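Local coordinates for protein intracellular protease/amidase (Salmonella enterica subsp. enterica serovar Typhimurium, PDB 4K2H) that is of unsettled function, possibly a peptidase of the DJ-1/PfpI family, and binds zinc ions between its two subunits, at residues F15-A20 against V45-D50; A8-P13 against E35-A40; Q77-L82 against A109-G114; I21-I26 against F160-T165; I102-S107 against G148-G153. The protein carries 1 engineered substitution. All blocks are in the same frame, centred on the assembly; numbering follows the deposited sequence.

Contact 1 of 5, residues F15-A20 against V45-D50. With ZN (zinc ion), chain O.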
# COMPACT_ATOMS: atom_id res chain seq x y z
N PHE A 15 -8.19 0.37 -10.00
CA PHE A 15 -6.92 -0.32 -9.73
C PHE A 15 -6.83 -0.61 -8.25
O PHE A 15 -7.27 0.19 -7.45
CB PHE A 15 -5.73 0.53 -10.18
CG PHE A 15 -5.46 1.78 -9.34
CD1 PHE A 15 -4.49 1.78 -8.35
CD2 PHE A 15 -6.15 2.97 -9.56
CE1 PHE A 15 -4.20 2.90 -7.60
CE2 PHE A 15 -5.89 4.10 -8.81
CZ PHE A 15 -4.88 4.08 -7.85
N GLU A 16 -6.23 -1.76 -7.89
CA GLU A 16 -6.07 -2.14 -6.53
C GLU A 16 -4.92 -1.32 -5.98
O GLU A 16 -3.77 -1.52 -6.36
CB GLU A 16 -5.77 -3.65 -6.40
CG GLU A 16 -6.48 -4.32 -5.24
CD GLU A 16 -6.48 -3.45 -3.99
OE1 GLU A 16 -7.59 -3.16 -3.47
OE2 GLU A 16 -5.38 -3.03 -3.55
N GLU A 17 -5.24 -0.37 -5.08
CA GLU A 17 -4.26 0.59 -4.62
C GLU A 17 -3.18 -0.01 -3.76
O GLU A 17 -2.04 0.43 -3.81
CB GLU A 17 -4.91 1.77 -3.93
CG GLU A 17 -5.58 1.53 -2.57
CD GLU A 17 -6.72 0.55 -2.59
OE1 GLU A 17 -7.61 0.71 -3.44
OE2 GLU A 17 -6.70 -0.40 -1.75
N ALA A 18 -3.53 -0.99 -2.95
CA ALA A 18 -2.54 -1.57 -2.05
C ALA A 18 -1.45 -2.29 -2.87
O ALA A 18 -0.25 -2.14 -2.60
CB ALA A 18 -3.23 -2.49 -1.06
N GLU A 19 -1.86 -2.99 -3.92
CA GLU A 19 -0.93 -3.73 -4.78
C GLU A 19 0.03 -2.79 -5.47
O GLU A 19 1.24 -3.00 -5.42
CB GLU A 19 -1.69 -4.53 -5.85
CG GLU A 19 -2.54 -5.64 -5.31
CD GLU A 19 -3.46 -6.23 -6.37
OE1 GLU A 19 -3.34 -5.90 -7.57
OE2 GLU A 19 -4.35 -6.99 -5.99
N ALA A 20 -0.53 -1.78 -6.13
CA ALA A 20 0.21 -0.75 -6.79
C ALA A 20 1.07 0.09 -5.86
O ALA A 20 2.23 0.39 -6.18
CB ALA A 20 -0.75 0.17 -7.55
N VAL A 45 -7.10 9.35 -10.90
CA VAL A 45 -7.71 8.03 -11.04
C VAL A 45 -8.15 7.54 -9.68
O VAL A 45 -7.37 7.62 -8.71
CB VAL A 45 -6.70 7.01 -11.59
CG1 VAL A 45 -7.40 5.71 -11.93
CG2 VAL A 45 -5.97 7.55 -12.80
N VAL A 46 -9.35 7.00 -9.60
CA VAL A 46 -9.86 6.51 -8.33
C VAL A 46 -9.68 4.98 -8.21
O VAL A 46 -10.13 4.22 -9.08
CB VAL A 46 -11.33 6.94 -8.16
CG1 VAL A 46 -11.92 6.43 -6.85
CG2 VAL A 46 -11.42 8.44 -8.20
N SER A 47 -9.02 4.56 -7.14
CA SER A 47 -8.72 3.14 -6.90
C SER A 47 -9.95 2.32 -6.50
O SER A 47 -11.04 2.86 -6.15
CB SER A 47 -7.69 3.01 -5.77
OG SER A 47 -8.32 3.13 -4.47
N TYR A 48 -9.75 1.00 -6.48
CA TYR A 48 -10.77 0.03 -6.03
C TYR A 48 -11.39 0.42 -4.70
O TYR A 48 -12.59 0.39 -4.54
CB TYR A 48 -10.13 -1.35 -5.91
CG TYR A 48 -11.01 -2.51 -5.47
CD1 TYR A 48 -12.39 -2.53 -5.71
CD2 TYR A 48 -10.43 -3.62 -4.86
CE1 TYR A 48 -13.17 -3.62 -5.32
CE2 TYR A 48 -11.17 -4.70 -4.47
CZ TYR A 48 -12.53 -4.70 -4.69
OH TYR A 48 -13.21 -5.81 -4.26
N HIS A 49 -10.55 0.71 -3.71
CA HIS A 49 -11.02 1.14 -2.39
C HIS A 49 -11.11 2.67 -2.24
O HIS A 49 -10.91 3.20 -1.16
CB HIS A 49 -10.20 0.46 -1.29
CG HIS A 49 -10.45 -1.01 -1.21
ND1 HIS A 49 -9.50 -1.96 -1.50
CD2 HIS A 49 -11.59 -1.70 -0.95
CE1 HIS A 49 -10.04 -3.16 -1.44
NE2 HIS A 49 -11.30 -3.03 -1.08
N ASP A 50 -11.47 3.34 -3.32
CA ASP A 50 -11.88 4.73 -3.36
C ASP A 50 -10.85 5.76 -2.99
O ASP A 50 -11.20 6.78 -2.43
CB ASP A 50 -13.11 4.96 -2.48
CG ASP A 50 -14.31 4.31 -3.04
OD1 ASP A 50 -14.49 4.37 -4.28
OD2 ASP A 50 -15.09 3.74 -2.23
ZN ZN O . -7.52 -1.97 -1.91
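Val45 meets Phe15 at the rim of its ring: CG1 of Val45 lies 3.8 Å from Phe15 CE2, and the carbonyl oxygen of Val45 comes to the ring edge near its plane. Ser47 takes one face of the same ring. Its CB stands 3.8 Å from the centroid of the Phe15 ring in a CH-pi contact; with CG of Phe15 set between its backbone N and carbonyl carbon (chi1 71°), the ring is turned toward Ser47. The hydroxyl of Ser47 donates to Glu17, with OG 2.7 Å from OE1 on the anti side of the carboxylate. At Tyr48 the backbone joins in: Tyr48 N gives a nearly straight bond (173°) to Phe15 O at 2.8 Å. The ring of Tyr48 presents an edge to Glu16, CD2 lying 3.2 Å from Glu16 OE1, with ring and carboxylate planes 81° apart. His49 N then adds the second bond to Glu17 OE1, 3.0 Å long, on the syn side and from the same face as Ser47 OG. This double grip fixes the rotation of the carboxylate and leaves OE2 of Glu17 to the zinc ion, 1.8 Å away. Glu16 OE1 and His49 ND1 each bind that metal at 2.0 Å. Glu16 does two jobs, for its OE2 accepts from Ala18 N as the N-cap of helix 17-29. Asp25 of the second subunit completes the set of protein ligands, so the helix start and the Ser47-Asp50 type I turn together form an intersubunit zinc site.

Contact 2 of 5, residues A8-P13 against E35-A40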
# COMPACT_ATOMS: atom_id res chain seq x y z
N ALA A 8 7.04 1.62 -15.29
CA ALA A 8 5.70 2.19 -15.47
C ALA A 8 4.66 1.37 -14.67
O ALA A 8 4.63 0.14 -14.77
CB ALA A 8 5.31 2.19 -16.95
N VAL A 9 3.84 2.05 -13.89
CA VAL A 9 2.77 1.38 -13.15
C VAL A 9 1.49 1.89 -13.79
O VAL A 9 1.24 3.10 -13.81
CB VAL A 9 2.80 1.70 -11.65
CG1 VAL A 9 1.65 1.02 -10.89
CG2 VAL A 9 4.13 1.28 -11.05
N LEU A 10 0.71 0.99 -14.36
CA LEU A 10 -0.50 1.42 -15.06
C LEU A 10 -1.65 1.50 -14.07
O LEU A 10 -1.91 0.57 -13.31
CB LEU A 10 -0.86 0.46 -16.20
CG LEU A 10 0.23 0.21 -17.25
CD1 LEU A 10 -0.34 -0.55 -18.42
CD2 LEU A 10 0.87 1.49 -17.73
N LEU A 11 -2.34 2.63 -14.11
CA LEU A 11 -3.43 2.89 -13.19
C LEU A 11 -4.75 3.10 -13.93
O LEU A 11 -5.01 4.19 -14.40
CB LEU A 11 -3.11 4.11 -12.33
CG LEU A 11 -1.88 4.06 -11.43
CD1 LEU A 11 -1.84 5.29 -10.52
CD2 LEU A 11 -1.80 2.78 -10.59
N ALA A 12 -5.60 2.09 -13.98
CA ALA A 12 -6.92 2.23 -14.58
C ALA A 12 -7.96 2.49 -13.48
O ALA A 12 -7.69 2.24 -12.31
CB ALA A 12 -7.28 0.99 -15.38
N PRO A 13 -9.17 2.99 -13.83
CA PRO A 13 -10.15 3.21 -12.76
C PRO A 13 -10.44 1.90 -12.06
O PRO A 13 -10.63 0.88 -12.72
CB PRO A 13 -11.39 3.80 -13.51
CG PRO A 13 -10.77 4.51 -14.67
CD PRO A 13 -9.62 3.60 -15.09
N GLU A 35 7.20 5.73 -12.84
CA GLU A 35 6.14 6.62 -13.34
C GLU A 35 4.79 5.93 -13.29
O GLU A 35 4.61 4.88 -13.88
CB GLU A 35 6.42 7.04 -14.77
CG GLU A 35 6.88 8.48 -14.91
CD GLU A 35 6.86 8.96 -16.35
OE1 GLU A 35 6.66 8.16 -17.29
OE2 GLU A 35 7.02 10.17 -16.54
N THR A 36 3.86 6.51 -12.54
CA THR A 36 2.48 6.05 -12.58
C THR A 36 1.85 6.63 -13.86
O THR A 36 2.00 7.81 -14.17
CB THR A 36 1.69 6.49 -11.32
OG1 THR A 36 1.81 7.90 -11.14
CG2 THR A 36 2.26 5.87 -10.11
N LEU A 37 1.18 5.78 -14.62
CA LEU A 37 0.55 6.20 -15.84
C LEU A 37 -0.93 5.86 -15.80
O LEU A 37 -1.30 4.69 -15.65
CB LEU A 37 1.19 5.50 -17.03
CG LEU A 37 2.71 5.71 -17.19
CD1 LEU A 37 3.22 5.06 -18.48
CD2 LEU A 37 3.13 7.18 -17.17
N ALA A 38 -1.77 6.86 -15.96
CA ALA A 38 -3.19 6.63 -16.15
C ALA A 38 -3.45 6.22 -17.59
O ALA A 38 -2.66 6.52 -18.47
CB ALA A 38 -3.98 7.90 -15.84
N CYS A 39 -4.55 5.57 -17.87
CA CYS A 39 -4.68 4.91 -19.17
C CYS A 39 -5.59 5.55 -20.19
O CYS A 39 -5.51 5.22 -21.38
CB CYS A 39 -5.05 3.45 -18.94
SG CYS A 39 -3.70 2.70 -18.01
N ALA A 40 -6.43 6.48 -19.77
CA ALA A 40 -7.25 7.18 -20.73
C ALA A 40 -6.94 8.68 -20.62
O ALA A 40 -5.77 9.06 -20.57
CB ALA A 40 -8.73 6.85 -20.49
O HOH W 1 -6.75 5.55 -15.98
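Leu10 and Leu37 share a first torsion, CG anti to the carbonyl carbon (chi1 -55° and -58°), and this sets their side chains obliquely against each other on one face of the sheet, with Leu10 CD2 4.1 Å from Leu37 CB. The end of Leu37 goes the other way along the strand, where its CD1 rests 3.9 Å from Ala8 CB. SG of Cys39 extends the apolar row by lying against Leu10 CB. On the opposite face, Leu11 reaches diagonally back to Thr36, where Leu11 CD1 meets Thr36 CB at 3.8 Å.

Between the faces run three backbone bonds of a parallel ladder. Val9 N reaches Glu35 O at 2.9 Å, Leu37 N reaches Val9 O at 2.8 Å, and Leu11 N reaches Leu37 O at 2.8 Å. The axes of the short segments lie 30° apart, and past Leu11 a water takes over, donating to Leu11 O at 2.7 Å and accepting from Cys39 N at 2.9 Å.

Strands 6-11 and 33-38 are the two strands of a beta-alpha-beta crossover whose helix is 17-29. Helix 86-97 covers the leucine face, with Phe91 against Ala8, Leu10 and Leu37. The chemistry implies a seam zipped by direct backbone bonds and water, with apolar contacts across it on each face, while the polar ends of Thr36 and Glu35 are satisfied outside it by Asp56 N and Arg62.

Contact 3 of 5, residues Q77-L82 against A109-G114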
# COMPACT_ATOMS: atom_id res chain seq x y z
N GLN A 77 -12.50 -4.15 -11.29
CA GLN A 77 -12.68 -3.19 -12.37
C GLN A 77 -11.35 -2.71 -12.94
O GLN A 77 -11.30 -2.33 -14.08
CB GLN A 77 -13.49 -1.97 -11.96
CG GLN A 77 -14.97 -2.27 -11.81
CD GLN A 77 -15.23 -3.07 -10.58
OE1 GLN A 77 -14.92 -2.63 -9.48
NE2 GLN A 77 -15.76 -4.27 -10.75
N GLY A 78 -10.31 -2.65 -12.14
CA GLY A 78 -9.06 -2.16 -12.63
C GLY A 78 -8.59 -3.05 -13.78
O GLY A 78 -8.24 -2.58 -14.83
N SER A 79 -8.61 -4.35 -13.55
CA SER A 79 -8.07 -5.24 -14.55
C SER A 79 -9.04 -5.34 -15.76
O SER A 79 -8.58 -5.33 -16.90
CB SER A 79 -7.68 -6.58 -13.92
OG SER A 79 -8.80 -7.18 -13.36
N ALA A 80 -10.34 -5.28 -15.54
CA ALA A 80 -11.29 -5.18 -16.65
C ALA A 80 -11.08 -3.91 -17.46
O ALA A 80 -11.16 -3.94 -18.69
CB ALA A 80 -12.75 -5.25 -16.16
N ASN A 81 -10.80 -2.79 -16.80
CA ASN A 81 -10.59 -1.54 -17.53
C ASN A 81 -9.23 -1.55 -18.25
O ASN A 81 -9.13 -1.03 -19.36
CB ASN A 81 -10.74 -0.32 -16.61
CG ASN A 81 -12.17 -0.09 -16.15
OD1 ASN A 81 -13.12 -0.36 -16.87
ND2 ASN A 81 -12.32 0.43 -14.94
N LEU A 82 -8.20 -2.14 -17.67
CA LEU A 82 -6.95 -2.33 -18.45
C LEU A 82 -7.21 -3.14 -19.71
O LEU A 82 -6.78 -2.75 -20.79
CB LEU A 82 -5.86 -3.03 -17.62
CG LEU A 82 -5.23 -2.21 -16.51
CD1 LEU A 82 -4.33 -3.04 -15.63
CD2 LEU A 82 -4.46 -1.03 -17.05
N ALA A 109 -3.00 -10.96 -14.58
CA ALA A 109 -2.49 -11.95 -15.54
C ALA A 109 -3.63 -12.66 -16.28
O ALA A 109 -3.56 -12.89 -17.50
CB ALA A 109 -1.59 -12.96 -14.84
N ALA A 110 -4.69 -13.02 -15.58
CA ALA A 110 -5.81 -13.68 -16.23
C ALA A 110 -6.59 -12.68 -17.08
O ALA A 110 -6.82 -12.90 -18.28
CB ALA A 110 -6.71 -14.32 -15.20
N ARG A 111 -6.97 -11.56 -16.46
CA ARG A 111 -7.89 -10.58 -17.08
C ARG A 111 -7.29 -9.72 -18.14
O ARG A 111 -8.01 -9.28 -19.02
CB ARG A 111 -8.48 -9.63 -16.04
CG ARG A 111 -9.33 -10.29 -14.98
CD ARG A 111 -10.69 -10.69 -15.51
NE ARG A 111 -11.56 -11.03 -14.39
CZ ARG A 111 -12.11 -10.14 -13.56
NH1 ARG A 111 -11.94 -8.82 -13.73
NH2 ARG A 111 -12.86 -10.57 -12.55
N VAL A 112 -5.99 -9.44 -18.08
CA VAL A 112 -5.40 -8.56 -19.07
C VAL A 112 -4.62 -9.37 -20.11
O VAL A 112 -4.83 -9.22 -21.31
CB VAL A 112 -4.50 -7.46 -18.43
CG1 VAL A 112 -4.07 -6.46 -19.48
CG2 VAL A 112 -5.22 -6.72 -17.31
N LEU A 113 -3.73 -10.24 -19.66
CA LEU A 113 -2.90 -10.98 -20.60
C LEU A 113 -3.63 -12.23 -21.11
O LEU A 113 -3.71 -12.45 -22.32
CB LEU A 113 -1.57 -11.36 -19.96
CG LEU A 113 -0.83 -10.20 -19.31
CD1 LEU A 113 0.53 -10.62 -18.81
CD2 LEU A 113 -0.73 -9.03 -20.28
N GLY A 114 -4.14 -13.04 -20.19
CA GLY A 114 -4.78 -14.31 -20.55
C GLY A 114 -6.05 -14.11 -21.36
O GLY A 114 -6.25 -14.73 -22.40
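Arg111 lies alongside Ser79 with its aliphatic part, not its charge, doing most of the touching. CB of Arg111 packs 3.8 Å from Ser79 CB, and its CG comes to 3.5 Å from Ser79 OG. At chi2 the arginine chain bends (-75°), which curls the guanidinium back toward the other helix, so that NH1 ends 3.6 Å from Ser79 OG, a distance of packing and not a bond, with Ala80 N farther off near the guanidinium plane.

The CB of Ser79 points toward the neighbouring helix, and its hydroxyl has partners on both sides. OG sits between the backbone N and the carbonyl carbon (chi1 61°), placing it to bond with Gly75 O one turn back and with Ser107 OG, just ahead of helix 108-114.

Val112 comes in one residue further along and works with a single branch. CG2 lies 3.7 Å from Ser79 O and 3.8 Å from Leu82 CB; the side chains of Leu82 and Val112 cross at a slant, with Leu82 CD1 4.1 Å from the same methyl. The contact sets helix 76-83 beside helix 108-114, which follows strand 101-104 of the central parallel sheet and has a wider pi-type turn here. The short segments run almost exactly parallel, 3° apart, their axes 8.3 Å from each other at closest approach.

Chemically, the interface is split: valine and leucine form a buried apolar half, while the arginine lies at the margin. The polar ties run from Ser79 OG to Ser107 OG and, weakly, from Arg111 NH1 to Pro76 O.

Contact 4 of 5, residues I21-I26 against F160-T165. With ZN (zinc ion), chain P.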
# COMPACT_ATOMS: atom_id res chain seq x y z
N ILE A 21 0.51 0.53 -4.75
CA ILE A 21 1.28 1.43 -3.88
C ILE A 21 2.45 0.75 -3.17
O ILE A 21 3.51 1.37 -3.04
CB ILE A 21 0.40 2.19 -2.86
CG1 ILE A 21 -0.47 3.27 -3.52
CG2 ILE A 21 1.25 2.83 -1.78
CD1 ILE A 21 -0.21 3.51 -5.00
N VAL A 22 2.28 -0.50 -2.71
CA VAL A 22 3.40 -1.20 -2.05
C VAL A 22 4.52 -1.38 -3.09
O VAL A 22 5.68 -1.11 -2.79
CB VAL A 22 3.01 -2.52 -1.37
CG1 VAL A 22 4.22 -3.25 -0.79
CG2 VAL A 22 2.04 -2.27 -0.22
N THR A 23 4.16 -1.75 -4.33
CA THR A 23 5.17 -2.00 -5.35
C THR A 23 5.92 -0.71 -5.65
O THR A 23 7.14 -0.67 -5.81
CB THR A 23 4.56 -2.53 -6.66
OG1 THR A 23 3.76 -3.68 -6.38
CG2 THR A 23 5.66 -2.93 -7.66
N LEU A 24 5.16 0.37 -5.76
CA LEU A 24 5.75 1.65 -6.02
C LEU A 24 6.66 2.10 -4.87
O LEU A 24 7.76 2.61 -5.08
CB LEU A 24 4.62 2.65 -6.26
CG LEU A 24 5.10 4.02 -6.59
CD1 LEU A 24 4.09 4.62 -7.57
CD2 LEU A 24 5.28 4.82 -5.31
N ASP A 25 6.20 1.92 -3.65
CA ASP A 25 7.02 2.28 -2.49
C ASP A 25 8.35 1.50 -2.49
O ASP A 25 9.43 2.06 -2.28
CB ASP A 25 6.20 2.03 -1.20
CG ASP A 25 7.04 1.97 0.03
OD1 ASP A 25 7.00 2.94 0.78
OD2 ASP A 25 7.71 0.93 0.32
N ILE A 26 8.28 0.20 -2.72
CA ILE A 26 9.51 -0.62 -2.67
C ILE A 26 10.49 -0.14 -3.75
O ILE A 26 11.66 0.17 -3.45
CB ILE A 26 9.20 -2.12 -2.87
CG1 ILE A 26 8.35 -2.64 -1.71
CG2 ILE A 26 10.47 -2.95 -3.03
CD1 ILE A 26 9.02 -2.52 -0.36
N PHE A 160 4.88 -7.82 -1.22
CA PHE A 160 6.28 -7.53 -0.88
C PHE A 160 7.20 -8.44 -1.66
O PHE A 160 8.18 -7.98 -2.27
CB PHE A 160 6.51 -7.61 0.63
CG PHE A 160 5.93 -6.44 1.41
CD1 PHE A 160 6.48 -5.16 1.28
CD2 PHE A 160 4.85 -6.62 2.28
CE1 PHE A 160 5.95 -4.09 1.98
CE2 PHE A 160 4.33 -5.55 2.99
CZ PHE A 160 4.87 -4.27 2.84
N ASP A 161 6.88 -9.73 -1.68
CA ASP A 161 7.70 -10.69 -2.39
C ASP A 161 7.76 -10.32 -3.88
O ASP A 161 8.85 -10.33 -4.49
CB ASP A 161 7.18 -12.12 -2.20
CG ASP A 161 8.19 -13.17 -2.63
OD1 ASP A 161 9.29 -12.77 -3.08
OD2 ASP A 161 7.90 -14.38 -2.51
N PHE A 162 6.61 -9.98 -4.44
CA PHE A 162 6.50 -9.56 -5.84
C PHE A 162 7.36 -8.35 -6.14
O PHE A 162 8.14 -8.34 -7.11
CB PHE A 162 5.02 -9.30 -6.17
CG PHE A 162 4.78 -8.57 -7.48
CD1 PHE A 162 4.71 -9.26 -8.69
CD2 PHE A 162 4.58 -7.19 -7.48
CE1 PHE A 162 4.47 -8.59 -9.88
CE2 PHE A 162 4.33 -6.52 -8.67
CZ PHE A 162 4.30 -7.22 -9.87
N ALA A 163 7.23 -7.33 -5.29
CA ALA A 163 7.98 -6.08 -5.45
C ALA A 163 9.49 -6.28 -5.28
O ALA A 163 10.29 -5.75 -6.05
CB ALA A 163 7.46 -5.03 -4.47
N LEU A 164 9.89 -7.03 -4.25
CA LEU A 164 11.33 -7.26 -4.01
C LEU A 164 11.92 -8.08 -5.16
O LEU A 164 12.96 -7.74 -5.68
CB LEU A 164 11.57 -7.88 -2.65
CG LEU A 164 11.11 -6.97 -1.49
CD1 LEU A 164 11.00 -7.77 -0.21
CD2 LEU A 164 11.99 -5.74 -1.26
N THR A 165 11.20 -9.09 -5.62
CA THR A 165 11.67 -9.90 -6.75
C THR A 165 11.81 -9.11 -8.03
O THR A 165 12.85 -9.18 -8.71
CB THR A 165 10.73 -11.09 -7.00
OG1 THR A 165 10.69 -11.84 -5.80
CG2 THR A 165 11.25 -12.00 -8.11
ZN ZN P . 6.38 4.93 0.51
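Ile26 and Ala163 meet where two helices of the alpha/beta sandwich of this DJ-1/PfpI fold pack side by side, the axes of segments 21-26 and 160-165 crossing at -37° and 8.9 Å apart. Ile26 is the residue most covered. Its CB rests 3.7 Å from Ala163 CB, and its branches go on to different partners: CG2 goes to Leu164 CD2 at 3.6 Å, while CD1 comes to the edge of the Phe160 ring, 4.0 Å from CD1 of Phe160. Ala163, with nothing beyond CB, lets the backbones close in, and its CA is just 5.0 Å from Thr23 CA.

Phe160 presents a face as well as an edge. Val22 CG1, held anti to its own backbone N (chi1 176°), stands over that face, offset toward the rim, in a CH-pi contact whose closest approach is 3.4 Å to Phe160 CE1. Next along helix 17-29, Thr23 OG1 lies at the edge of the Phe162 ring, 3.7 Å from CE2, while its hydrogen bond goes to Glu19 O.

On the flank of helix 17-29, Asp25 turns to the second subunit. Its OD2 pairs with Arg29 NE in a salt bridge, and its OD1 binds a zinc ion at 2.1 Å, together with Glu16, Glu17 and His49 of that subunit.

Contact 5 of 5, residues I102-S107 against G148-G153. Engineered in segment 102-107: Ala106 (natural residue Cys).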
# COMPACT_ATOMS: atom_id res chain seq x y z
N ILE A 102 7.13 -7.67 -17.87
CA ILE A 102 5.69 -7.50 -17.74
C ILE A 102 5.31 -8.13 -16.43
O ILE A 102 5.53 -9.35 -16.20
CB ILE A 102 4.94 -8.20 -18.87
CG1 ILE A 102 5.56 -7.82 -20.22
CG2 ILE A 102 3.45 -7.93 -18.80
CD1 ILE A 102 5.60 -6.33 -20.49
N CYS A 103 4.74 -7.31 -15.57
CA CYS A 103 4.61 -7.67 -14.17
C CYS A 103 3.19 -7.46 -13.68
O CYS A 103 2.89 -6.44 -13.01
CB CYS A 103 5.56 -6.85 -13.35
SG CYS A 103 7.23 -6.77 -13.98
N PRO A 104 2.32 -8.44 -13.97
CA PRO A 104 0.98 -8.47 -13.44
C PRO A 104 0.88 -9.04 -12.06
O PRO A 104 1.61 -9.99 -11.69
CB PRO A 104 0.25 -9.39 -14.42
CG PRO A 104 1.30 -10.38 -14.79
CD PRO A 104 2.52 -9.50 -14.97
N ILE A 105 -0.06 -8.48 -11.30
CA ILE A 105 -0.38 -9.01 -10.01
C ILE A 105 -1.86 -9.30 -9.87
O ILE A 105 -2.74 -8.59 -10.42
CB ILE A 105 0.15 -8.09 -8.89
CG1 ILE A 105 -0.40 -8.53 -7.53
CG2 ILE A 105 -0.20 -6.64 -9.11
CD1 ILE A 105 0.63 -8.49 -6.43
N ALA A 106 -2.14 -10.36 -9.12
CA ALA A 106 -3.52 -10.70 -8.71
C ALA A 106 -4.38 -11.02 -9.93
O ALA A 106 -4.01 -11.90 -10.69
CB ALA A 106 -4.12 -9.59 -7.85
N SER A 107 -5.52 -10.35 -10.15
CA SER A 107 -6.36 -10.70 -11.30
C SER A 107 -5.75 -10.41 -12.68
O SER A 107 -6.22 -10.96 -13.67
CB SER A 107 -7.76 -10.05 -11.19
OG SER A 107 -7.73 -8.67 -11.48
N GLY A 148 10.82 -16.04 -18.11
CA GLY A 148 11.35 -15.08 -19.07
C GLY A 148 11.15 -13.67 -18.55
O GLY A 148 11.54 -13.36 -17.44
N ASN A 149 10.52 -12.82 -19.35
CA ASN A 149 10.29 -11.43 -18.95
C ASN A 149 8.89 -11.20 -18.28
O ASN A 149 8.45 -10.07 -18.10
CB ASN A 149 10.48 -10.52 -20.16
CG ASN A 149 9.48 -10.81 -21.29
OD1 ASN A 149 9.20 -11.98 -21.59
ND2 ASN A 149 8.92 -9.75 -21.90
N LEU A 150 8.23 -12.30 -17.91
CA LEU A 150 6.93 -12.24 -17.24
C LEU A 150 7.14 -12.59 -15.78
O LEU A 150 7.59 -13.71 -15.46
CB LEU A 150 5.99 -13.25 -17.88
CG LEU A 150 4.56 -13.22 -17.35
CD1 LEU A 150 3.82 -11.89 -17.63
CD2 LEU A 150 3.84 -14.39 -17.99
N ILE A 151 6.89 -11.61 -14.92
CA ILE A 151 6.97 -11.77 -13.47
C ILE A 151 5.57 -11.49 -12.91
O ILE A 151 5.08 -10.35 -12.95
CB ILE A 151 7.99 -10.78 -12.86
CG1 ILE A 151 9.37 -11.00 -13.47
CG2 ILE A 151 8.07 -10.91 -11.34
CD1 ILE A 151 10.50 -10.27 -12.78
N SER A 152 4.92 -12.52 -12.38
CA SER A 152 3.55 -12.39 -11.87
C SER A 152 3.51 -12.58 -10.38
O SER A 152 4.37 -13.23 -9.79
CB SER A 152 2.61 -13.38 -12.58
OG SER A 152 3.11 -14.71 -12.52
N GLY A 153 2.49 -11.99 -9.76
CA GLY A 153 2.34 -11.95 -8.31
C GLY A 153 0.96 -12.49 -8.04
O GLY A 153 0.05 -12.20 -8.78
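Ile102 pairs with Leu150, CB of the one 4.1 Å from CD1 of the other and the side chains crossing at a slant, in the alpha/beta fold of the DJ-1/PfpI family. Here strand 101-104, at the margin of the central parallel sheet and leading into a sharp turn, is met by strand 150-153, whose segment runs 13° from parallel to it. Four backbone bonds form the first shell, in two single bridges separated at Pro104. Ile102 N reaches Asn149 O at 2.7 Å, Ile151 N reaches Ile102 O at 2.9 Å, Gly153 N reaches Pro104 O at 2.9 Å, and a last one closes on Ala106. Pro104 has no N-H to add; instead its CD packs 3.4 Å from Ile151 O.

Leu150, its CG anti to the backbone N (chi1 -175°), sends CD1 across the strand pair at nearly a right angle to Pro104, to within 3.8 Å of Pro104 CD. Ser152 adds its CB, 3.9 Å from Pro104 CG.

Further out, Asn149 ND2 is tied to Lys100 O and Asp96 OD1, and Ser152 OG to Val125 N. Helix 108-114 covers the proline side through Ala109 and Leu113, while Phe162 and Leu166 of helix 159-171 touch Cys103. Ala106 is an engineered residue where the natural chain has cysteine. Its positive phi (64°) is consistent with the nucleophile elbow of DJ-1 relatives, and Glu19 touches it. Ala106 N donates to Gly153 O at 2.9 Å, from above the carbonyl plane.

In the fold
Helix 17-29 ties contacts 1 and 4 together: its start supplies Glu16 and Glu17 to one zinc ion, and Asp25 reaches the other, so both contacts touch the second subunit and the two metals span the dimer interface. Contact 2 adjoins contact 1, with Val45 CG1 3.5 Å from Ala12 O. Contacts 3 and 5 meet through Ser79 OG and Ser107 OG, 2.6 Å apart, probably hydrogen-bonded. Phe162 links contact 4 to contact 5, its CZ 3.5 Å from Cys103 O. Engineered Ala106 has its CB 3.2 Å from Glu19 OE2 of the 15-20 segment; its side chain lies about 10 Å from a bound zinc ion, clear of the coordination shell.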